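Local coordinates for protein mnemiopsin 1 (Mnemiopsis leidyi, PDB 5VP3) that emits light as a calcium-regulated photoprotein of a ctenophore, probably by calcium-triggered decarboxylation of a bound, pre-oxygenated coelenterazine, at residues A[43-48]-A[56-61]; A[49-54]-A[88-93]; A[81-86]-A[124-129]. One frame throughout, in Å; residues are numbered along the deposited sequence. Where two conformers were deposited one is given.

Interaction 1: A[43-48]-A[56-61]. With CD (cadmium ion), chain B.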
loop_
_atom_site.group_PDB
_atom_site.type_symbol
_atom_site.label_atom_id
_atom_site.label_comp_id
_atom_site.label_asym_id
_atom_site.label_seq_id
_atom_site.Cartn_x
_atom_site.Cartn_y
_atom_site.Cartn_z
ATOM N N PHE A 43 -8.861 -2.811 -8.175
ATOM C CA PHE A 43 -7.645 -2.453 -8.896
ATOM C C PHE A 43 -7.660 -3.018 -10.309
ATOM O O PHE A 43 -7.085 -2.424 -11.220
ATOM C CB PHE A 43 -6.417 -3.007 -8.168
ATOM C CG PHE A 43 -5.944 -2.183 -6.988
ATOM C CD1 PHE A 43 -6.071 -0.813 -6.963
ATOM C CD2 PHE A 43 -5.329 -2.807 -5.916
ATOM C CE1 PHE A 43 -5.608 -0.070 -5.868
ATOM C CE2 PHE A 43 -4.870 -2.081 -4.824
ATOM C CZ PHE A 43 -4.995 -0.709 -4.809
ATOM N N ASP A 44 -8.307 -4.168 -10.499
ATOM C CA ASP A 44 -8.290 -4.888 -11.776
ATOM C C ASP A 44 -9.262 -4.175 -12.719
ATOM O O ASP A 44 -10.436 -4.529 -12.859
ATOM C CB ASP A 44 -8.657 -6.342 -11.544
ATOM C CG ASP A 44 -8.733 -7.119 -12.815
ATOM O OD1 ASP A 44 -8.280 -6.578 -13.838
ATOM O OD2 ASP A 44 -9.253 -8.251 -12.776
ATOM N N LEU A 45 -8.764 -3.112 -13.358
ATOM C CA LEU A 45 -9.681 -2.153 -13.980
ATOM C C LEU A 45 -10.432 -2.763 -15.157
ATOM O O LEU A 45 -11.547 -2.333 -15.465
ATOM C CB LEU A 45 -8.918 -0.904 -14.440
ATOM C CG LEU A 45 -8.008 -0.211 -13.421
ATOM C CD1 LEU A 45 -7.044 0.712 -14.153
ATOM C CD2 LEU A 45 -8.798 0.558 -12.359
ATOM N N ASP A 46 -9.847 -3.751 -15.825
ATOM C CA ASP A 46 -10.489 -4.380 -16.966
ATOM C C ASP A 46 -11.192 -5.690 -16.612
ATOM O O ASP A 46 -11.788 -6.318 -17.489
ATOM C CB ASP A 46 -9.440 -4.597 -18.074
ATOM C CG ASP A 46 -8.230 -5.383 -17.603
ATOM O OD1 ASP A 46 -8.295 -5.916 -16.471
ATOM O OD2 ASP A 46 -7.220 -5.442 -18.355
ATOM N N THR A 47 -11.120 -6.121 -15.350
ATOM C CA THR A 47 -11.799 -7.329 -14.870
ATOM C C THR A 47 -11.398 -8.571 -15.673
ATOM O O THR A 47 -12.233 -9.377 -16.085
ATOM C CB THR A 47 -13.314 -7.125 -14.884
ATOM O OG1 THR A 47 -13.616 -5.785 -14.462
ATOM C CG2 THR A 47 -14.001 -8.126 -13.941
ATOM N N ASP A 48 -10.097 -8.729 -15.879
ATOM C CA ASP A 48 -9.536 -9.911 -16.524
ATOM C C ASP A 48 -8.920 -10.907 -15.544
ATOM O O ASP A 48 -8.304 -11.874 -15.985
ATOM C CB ASP A 48 -8.470 -9.486 -17.547
ATOM C CG ASP A 48 -7.167 -8.976 -16.888
ATOM O OD1 ASP A 48 -7.117 -8.768 -15.651
ATOM O OD2 ASP A 48 -6.171 -8.808 -17.620
ATOM N N ILE A 56 -2.436 -0.457 -11.446
ATOM C CA ILE A 56 -2.060 0.060 -10.124
ATOM C C ILE A 56 -1.763 1.560 -10.175
ATOM O O ILE A 56 -2.143 2.310 -9.270
ATOM C CB ILE A 56 -0.834 -0.720 -9.600
ATOM C CG1 ILE A 56 -1.168 -2.176 -9.244
ATOM C CG2 ILE A 56 -0.197 -0.009 -8.440
ATOM C CD1 ILE A 56 -2.373 -2.301 -8.341
ATOM N N MET A 57 -1.062 2.009 -11.215
ATOM C CA MET A 57 -0.598 3.390 -11.290
ATOM C C MET A 57 -1.698 4.388 -11.634
ATOM O O MET A 57 -1.466 5.600 -11.535
ATOM C CB MET A 57 0.538 3.479 -12.310
ATOM C CG MET A 57 1.744 2.667 -11.884
ATOM S SD MET A 57 2.373 3.101 -10.240
ATOM C CE MET A 57 2.446 4.878 -10.421
ATOM N N TYR A 58 -2.888 3.920 -12.000
ATOM C CA TYR A 58 -4.013 4.820 -12.222
ATOM C C TYR A 58 -4.349 5.609 -10.954
ATOM O O TYR A 58 -4.786 6.769 -11.022
ATOM C CB TYR A 58 -5.200 3.990 -12.729
ATOM C CG TYR A 58 -6.553 4.646 -12.736
ATOM C CD1 TYR A 58 -7.008 5.327 -13.843
ATOM C CD2 TYR A 58 -7.400 4.527 -11.662
ATOM C CE1 TYR A 58 -8.263 5.907 -13.860
ATOM C CE2 TYR A 58 -8.662 5.093 -11.677
ATOM C CZ TYR A 58 -9.078 5.779 -12.776
ATOM O OH TYR A 58 -10.319 6.348 -12.794
ATOM N N TRP A 59 -4.098 5.042 -9.802
ATOM C CA TRP A 59 -4.586 5.657 -8.577
ATOM C C TRP A 59 -3.679 6.788 -8.110
ATOM O O TRP A 59 -4.179 7.895 -7.835
ATOM C CB TRP A 59 -4.763 4.568 -7.519
ATOM C CG TRP A 59 -5.794 3.591 -8.002
ATOM C CD1 TRP A 59 -5.550 2.380 -8.558
ATOM C CD2 TRP A 59 -7.221 3.777 -8.051
ATOM N NE1 TRP A 59 -6.730 1.786 -8.941
ATOM C CE2 TRP A 59 -7.768 2.623 -8.649
ATOM C CE3 TRP A 59 -8.084 4.806 -7.666
ATOM C CZ2 TRP A 59 -9.131 2.448 -8.832
ATOM C CZ3 TRP A 59 -9.438 4.641 -7.866
ATOM C CH2 TRP A 59 -9.949 3.454 -8.440
ATOM N N PRO A 60 -2.362 6.573 -8.007
ATOM C CA PRO A 60 -1.478 7.707 -7.702
ATOM C C PRO A 60 -1.540 8.762 -8.760
ATOM O O PRO A 60 -1.422 9.948 -8.451
ATOM C CB PRO A 60 -0.084 7.080 -7.631
ATOM C CG PRO A 60 -0.212 5.724 -8.314
ATOM C CD PRO A 60 -1.611 5.301 -8.045
ATOM N N ASP A 61 -1.747 8.376 -10.018
ATOM C CA ASP A 61 -1.875 9.397 -11.044
ATOM C C ASP A 61 -3.126 10.234 -10.810
ATOM O O ASP A 61 -3.113 11.444 -11.060
ATOM C CB ASP A 61 -1.858 8.763 -12.443
ATOM C CG ASP A 61 -1.952 9.797 -13.547
ATOM O OD1 ASP A 61 -0.944 10.508 -13.807
ATOM O OD2 ASP A 61 -3.053 9.914 -14.123
HETATM CD CD CD B . -6.538 -6.496 -15.129
HETATM O O HOH W 1 -4.721 -6.730 -16.774
#

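Interaction 2: A[49-54]-A[88-93]. With CD (cadmium ion), chain B.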
loop_
_atom_site.group_PDB
_atom_site.type_symbol
_atom_site.label_atom_id
_atom_site.label_comp_id
_atom_site.label_asym_id
_atom_site.label_seq_id
_atom_site.Cartn_x
_atom_site.Cartn_y
_atom_site.Cartn_z
ATOM N N GLY A 49 -9.036 -10.687 -14.232
ATOM C CA GLY A 49 -8.398 -11.581 -13.279
ATOM C C GLY A 49 -6.911 -11.397 -13.095
ATOM O O GLY A 49 -6.270 -12.233 -12.448
ATOM N N LYS A 50 -6.343 -10.337 -13.635
ATOM C CA LYS A 50 -4.938 -10.019 -13.482
ATOM C C LYS A 50 -4.809 -8.574 -13.003
ATOM O O LYS A 50 -5.554 -7.686 -13.425
ATOM C CB LYS A 50 -4.192 -10.215 -14.800
ATOM C CG LYS A 50 -2.685 -10.094 -14.707
ATOM C CD LYS A 50 -1.985 -10.494 -16.043
ATOM C CE LYS A 50 -2.330 -9.537 -17.228
ATOM N NZ LYS A 50 -1.904 -10.111 -18.562
ATOM N N MET A 51 -3.875 -8.351 -12.108
ATOM C CA MET A 51 -3.469 -7.015 -11.727
ATOM C C MET A 51 -2.155 -6.675 -12.435
ATOM O O MET A 51 -1.209 -7.466 -12.389
ATOM C CB MET A 51 -3.320 -6.971 -10.213
ATOM C CG MET A 51 -3.131 -5.618 -9.643
ATOM S SD MET A 51 -2.780 -5.823 -7.875
ATOM C CE MET A 51 -4.436 -6.201 -7.358
ATOM N N THR A 52 -2.108 -5.526 -13.113
ATOM C CA THR A 52 -0.895 -5.039 -13.766
ATOM C C THR A 52 -0.439 -3.714 -13.144
ATOM O O THR A 52 -1.221 -2.987 -12.539
ATOM C CB THR A 52 -1.115 -4.783 -15.248
ATOM O OG1 THR A 52 -2.074 -3.722 -15.357
ATOM C CG2 THR A 52 -1.636 -6.042 -15.981
ATOM N N MET A 53 0.833 -3.379 -13.346
ATOM C CA MET A 53 1.331 -2.089 -12.889
ATOM C C MET A 53 0.571 -0.937 -13.508
ATOM O O MET A 53 0.332 0.086 -12.848
ATOM C CB MET A 53 2.803 -1.938 -13.227
ATOM C CG MET A 53 3.715 -2.593 -12.251
ATOM S SD MET A 53 3.536 -2.036 -10.537
ATOM C CE MET A 53 5.131 -2.797 -10.032
ATOM N N ASP A 54 0.218 -1.052 -14.784
ATOM C CA ASP A 54 -0.529 0.030 -15.415
ATOM C C ASP A 54 -1.827 0.294 -14.680
ATOM O O ASP A 54 -2.224 1.446 -14.483
ATOM C CB ASP A 54 -0.791 -0.288 -16.878
ATOM C CG ASP A 54 0.327 0.177 -17.742
ATOM O OD1 ASP A 54 0.391 1.400 -18.016
ATOM O OD2 ASP A 54 1.164 -0.672 -18.077
ATOM N N LYS A 88 4.651 -6.507 -3.508
ATOM C CA LYS A 88 3.364 -7.182 -3.336
ATOM C C LYS A 88 3.097 -8.215 -4.409
ATOM O O LYS A 88 2.012 -8.776 -4.413
ATOM C CB LYS A 88 2.195 -6.186 -3.381
ATOM C CG LYS A 88 2.001 -5.294 -2.131
ATOM C CD LYS A 88 1.100 -5.915 -1.119
ATOM C CE LYS A 88 0.234 -4.865 -0.433
ATOM N NZ LYS A 88 -0.156 -5.313 0.914
ATOM N N GLY A 89 4.026 -8.451 -5.330
ATOM C CA GLY A 89 3.888 -9.511 -6.317
ATOM C C GLY A 89 3.486 -9.071 -7.706
ATOM O O GLY A 89 3.385 -9.924 -8.591
ATOM N N VAL A 90 3.263 -7.777 -7.937
ATOM C CA VAL A 90 2.879 -7.310 -9.266
ATOM C C VAL A 90 4.126 -7.215 -10.119
ATOM O O VAL A 90 4.837 -6.203 -10.105
ATOM C CB VAL A 90 2.139 -5.965 -9.216
ATOM C CG1 VAL A 90 1.603 -5.589 -10.594
ATOM C CG2 VAL A 90 0.988 -6.065 -8.241
ATOM N N ASP A 91 4.423 -8.286 -10.829
ATOM C CA ASP A 91 5.509 -8.260 -11.799
ATOM C C ASP A 91 5.250 -7.198 -12.866
ATOM O O ASP A 91 4.136 -7.120 -13.396
ATOM C CB ASP A 91 5.640 -9.624 -12.455
ATOM C CG ASP A 91 6.941 -9.768 -13.162
ATOM O OD1 ASP A 91 7.943 -9.947 -12.441
ATOM O OD2 ASP A 91 6.954 -9.637 -14.411
ATOM N N PRO A 92 6.234 -6.369 -13.217
ATOM C CA PRO A 92 5.953 -5.302 -14.208
ATOM C C PRO A 92 5.696 -5.846 -15.593
ATOM O O PRO A 92 5.175 -5.113 -16.450
ATOM C CB PRO A 92 7.217 -4.416 -14.173
ATOM C CG PRO A 92 8.326 -5.340 -13.668
ATOM C CD PRO A 92 7.640 -6.403 -12.786
ATOM N N VAL A 93 6.052 -7.098 -15.836
ATOM C CA VAL A 93 5.792 -7.763 -17.114
ATOM C C VAL A 93 4.596 -8.712 -17.036
ATOM O O VAL A 93 3.738 -8.719 -17.911
ATOM C CB VAL A 93 7.057 -8.520 -17.569
ATOM C CG1 VAL A 93 6.718 -9.441 -18.726
ATOM C CG2 VAL A 93 8.190 -7.513 -17.969
HETATM CD CD CD B . -6.538 -6.496 -15.129
HETATM O O HOH W 2 2.485 -5.367 -14.622
HETATM O O HOH W 1 -4.721 -6.730 -16.774
#

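Interaction 3: A[81-86]-A[124-129]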
loop_
_atom_site.group_PDB
_atom_site.type_symbol
_atom_site.label_atom_id
_atom_site.label_comp_id
_atom_site.label_asym_id
_atom_site.label_seq_id
_atom_site.Cartn_x
_atom_site.Cartn_y
_atom_site.Cartn_z
ATOM N N VAL A 81 5.283 3.706 -5.200
ATOM C CA VAL A 81 4.185 2.838 -5.572
ATOM C C VAL A 81 4.703 1.674 -6.388
ATOM O O VAL A 81 4.294 0.534 -6.183
ATOM C CB VAL A 81 3.096 3.621 -6.337
ATOM C CG1 VAL A 81 2.030 2.701 -6.817
ATOM C CG2 VAL A 81 2.458 4.637 -5.442
ATOM N N HIS A 82 5.629 1.927 -7.300
ATOM C CA HIS A 82 6.174 0.833 -8.097
ATOM C C HIS A 82 6.870 -0.184 -7.206
ATOM O O HIS A 82 6.717 -1.397 -7.382
ATOM C CB HIS A 82 7.185 1.351 -9.106
ATOM C CG HIS A 82 6.602 1.754 -10.396
ATOM N ND1 HIS A 82 5.922 2.938 -10.565
ATOM C CD2 HIS A 82 6.625 1.147 -11.602
ATOM C CE1 HIS A 82 5.555 3.047 -11.831
ATOM N NE2 HIS A 82 5.971 1.974 -12.477
ATOM N N THR A 83 7.694 0.295 -6.284
ATOM C CA THR A 83 8.436 -0.619 -5.429
ATOM C C THR A 83 7.479 -1.405 -4.558
ATOM O O THR A 83 7.612 -2.627 -4.404
ATOM C CB THR A 83 9.415 0.163 -4.556
ATOM O OG1 THR A 83 10.351 0.868 -5.371
ATOM C CG2 THR A 83 10.161 -0.771 -3.613
ATOM N N PHE A 84 6.511 -0.706 -3.967
ATOM C CA PHE A 84 5.543 -1.344 -3.090
ATOM C C PHE A 84 4.813 -2.461 -3.816
ATOM O O PHE A 84 4.746 -3.593 -3.321
ATOM C CB PHE A 84 4.553 -0.306 -2.558
ATOM C CG PHE A 84 3.646 -0.829 -1.465
ATOM C CD1 PHE A 84 4.126 -1.033 -0.192
ATOM C CD2 PHE A 84 2.313 -1.072 -1.720
ATOM C CE1 PHE A 84 3.293 -1.473 0.807
ATOM C CE2 PHE A 84 1.458 -1.516 -0.732
ATOM C CZ PHE A 84 1.936 -1.728 0.536
ATOM N N PHE A 85 4.289 -2.190 -5.008
ATOM C CA PHE A 85 3.468 -3.226 -5.626
ATOM C C PHE A 85 4.313 -4.324 -6.257
ATOM O O PHE A 85 3.911 -5.489 -6.244
ATOM C CB PHE A 85 2.454 -2.594 -6.596
ATOM C CG PHE A 85 1.262 -2.041 -5.873
ATOM C CD1 PHE A 85 0.214 -2.876 -5.539
ATOM C CD2 PHE A 85 1.249 -0.735 -5.427
ATOM C CE1 PHE A 85 -0.868 -2.408 -4.826
ATOM C CE2 PHE A 85 0.161 -0.245 -4.717
ATOM C CZ PHE A 85 -0.897 -1.104 -4.403
ATOM N N PHE A 86 5.521 -4.012 -6.707
ATOM C CA PHE A 86 6.458 -5.069 -7.081
ATOM C C PHE A 86 6.689 -6.027 -5.922
ATOM O O PHE A 86 6.725 -7.252 -6.100
ATOM C CB PHE A 86 7.782 -4.437 -7.523
ATOM C CG PHE A 86 8.780 -5.404 -8.074
ATOM C CD1 PHE A 86 8.412 -6.367 -9.002
ATOM C CD2 PHE A 86 10.122 -5.302 -7.705
ATOM C CE1 PHE A 86 9.358 -7.239 -9.525
ATOM C CE2 PHE A 86 11.068 -6.151 -8.223
ATOM C CZ PHE A 86 10.687 -7.136 -9.127
ATOM N N ILE A 124 6.277 -0.099 3.556
ATOM C CA ILE A 124 5.042 0.627 3.840
ATOM C C ILE A 124 5.361 2.053 4.233
ATOM O O ILE A 124 4.647 2.976 3.855
ATOM C CB ILE A 124 4.226 -0.045 4.947
ATOM C CG1 ILE A 124 3.757 -1.426 4.509
ATOM C CG2 ILE A 124 3.014 0.851 5.297
ATOM C CD1 ILE A 124 3.020 -2.202 5.616
ATOM N N ALA A 125 6.417 2.246 5.032
ATOM C CA ALA A 125 6.811 3.596 5.431
ATOM C C ALA A 125 7.306 4.386 4.242
ATOM O O ALA A 125 7.036 5.584 4.131
ATOM C CB ALA A 125 7.893 3.540 6.511
ATOM N N LEU A 126 8.049 3.740 3.351
ATOM C CA LEU A 126 8.450 4.388 2.104
ATOM C C LEU A 126 7.227 4.891 1.324
ATOM O O LEU A 126 7.215 6.016 0.809
ATOM C CB LEU A 126 9.275 3.398 1.249
ATOM C CG LEU A 126 9.498 3.730 -0.237
ATOM C CD1 LEU A 126 10.497 4.866 -0.396
ATOM C CD2 LEU A 126 10.004 2.570 -1.001
ATOM N N LEU A 127 6.204 4.050 1.181
ATOM C CA LEU A 127 5.007 4.465 0.446
ATOM C C LEU A 127 4.303 5.616 1.158
ATOM O O LEU A 127 3.872 6.588 0.533
ATOM C CB LEU A 127 4.078 3.267 0.308
ATOM C CG LEU A 127 2.755 3.399 -0.428
ATOM C CD1 LEU A 127 3.028 3.567 -1.862
ATOM C CD2 LEU A 127 1.888 2.181 -0.236
ATOM N N SER A 128 4.210 5.544 2.479
ATOM C CA SER A 128 3.497 6.578 3.224
ATOM C C SER A 128 4.223 7.910 3.147
ATOM O O SER A 128 3.592 8.955 2.924
ATOM C CB SER A 128 3.331 6.127 4.676
ATOM O OG SER A 128 2.683 7.094 5.450
ATOM N N ASN A 129 5.547 7.907 3.323
ATOM C CA ASN A 129 6.299 9.160 3.300
ATOM C C ASN A 129 6.384 9.786 1.909
ATOM O O ASN A 129 6.523 11.021 1.794
ATOM C CB ASN A 129 7.686 8.912 3.890
ATOM C CG ASN A 129 7.633 8.824 5.423
ATOM O OD1 ASN A 129 6.992 9.643 6.066
ATOM N ND2 ASN A 129 8.255 7.813 5.996
#

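Interaction 1: A[43-48]-A[56-61]
The ring of F43 has the methyl CD1 of I56 over one face, a CH-pi contact 4.0 Å from the ring centroid. At the ring edge, near its plane, lies the indole nitrogen of W59, with F43 CD1 and W59 NE1 3.3 Å apart. The F43 ring and the five-membered ring of W59 are set obliquely, their planes at 59°. CD2 of Y58 lies over one face of the W59 indole, and W59 CE2 sits in plane at the edge of the Y58 ring. L45 joins from the loop: its CD2 approaches W59 CZ2 at 4.0 Å, and its CD1 meets Y58 CB. L45 CG lies anti to the carbonyl carbon (chi1 -51°), and its two methyls reach both residues.

From D44 onward the chain wraps round a cadmium ion, as in an EF-hand loop. D44 OD1 binds the cadmium ion at 2.2 Å, and D46 OD1 and D48 OD1 bind it too. K50 O, E55 and a water complete the site. The water also donates to D48 OD2 at 2.7 Å.

The contact joins the end of helix 30-43 to helix 53-66. M51 of strand 50-51 touches both F43 and I56, and helix 71-87 packs on I56 through V81 and F85.

Interaction 2: A[49-54]-A[88-93]
V90 and M53 carry this contact, with M51 as a third partner. V90 points its side chain at segment 49-54 and splits its two methyls between the methionines. V90 CG1 lies anti to the backbone N (chi1 -173°) and sits 3.6 Å from the backbone N of M53, at the start of helix 53-66. V90 CG2 lies 3.8 Å from M51 SD, the side chains crossing at about a right angle.

M53 bends at chi2 (-57°) and crosses V90 at a slant. M53 CG is 4.0 Å from V90 CG1, and M53 CE lies 3.4 Å from V90 O. M53 CG also packs on P92 CA at 4.0 Å.

Segment 49-54 is the second half of an EF-hand loop. K50 O binds the cadmium ion at 2.3 Å, and T52 is the N-cap of the helix that follows. Strand 50-51 pairs with strand 96-97, where M51 bonds to L96. Segment 88-93 leaves helix 71-87 through a Schellman motif at G89.

A water bridges the segments, accepting from M53 N at 2.9 Å and donating to D91 O at 2.7 Å. An Asx turn follows: D91 OD2 accepts from V93 N, which comes from above the carboxylate plane.

Interaction 3: A[81-86]-A[124-129]
The CH-pi contact of L127 with F84 is central here. L127 CD2 stands over the middle of one ring face, 3.6 Å from the centroid of the F84 ring and 10° off the ring normal. The side chains cross at about a right angle. The CG of F84 is anti to the backbone N (chi1 -171°), which carries the ring across to helix 123-135.

Further apolar contacts flank this pair. CG1 of I124 comes to the edge of the ring, near its plane, with F84 CE1 and I124 CG1 3.7 Å apart. The second methyl of L127 goes to V81: L127 CD1 and V81 CG2 are 3.8 Å apart. L127 is thus forked between V81 and F84. At the more open margin T83 CG2 and L126 CD2 approach to 4.2 Å.

The segments 81-86 and 124-129 run roughly antiparallel, at 151°, with axes 9.3 Å apart at closest approach. The contact lies near the centre of the chain. It sets helix 71-87 against helix 123-135, the entering helix of the EF-hand whose metal residues include D136 and D140.

No hydrogen bond crosses between the segments. T83 OG1 bonds to A79 O in its own helix, and the backbone N of I124 bonds to E112. F108 of helix 101-117 meets the F84 ring. R187 and M191 touch I124.

From the N terminus, helix 30-43 runs into the first metal loop. Interaction 1 closes that short loop by bringing 43-48 against 56-61. Interaction 2 starts inside it, at 49-54, and reaches forward to 88-93 beyond helix 71-87, so the two contacts cross along the chain. They share the cadmium ion, its bound water and helix 53-66. Interaction 3 starts at 81-86, before interaction 2 has closed, and crosses it too. It ends at 124-129 and follows interaction 1 in series. I56 and M57 touch V81, linking interactions 1 and 3. Together the contacts tie the first EF-hand to helix 71-87, and that helix to 123-135.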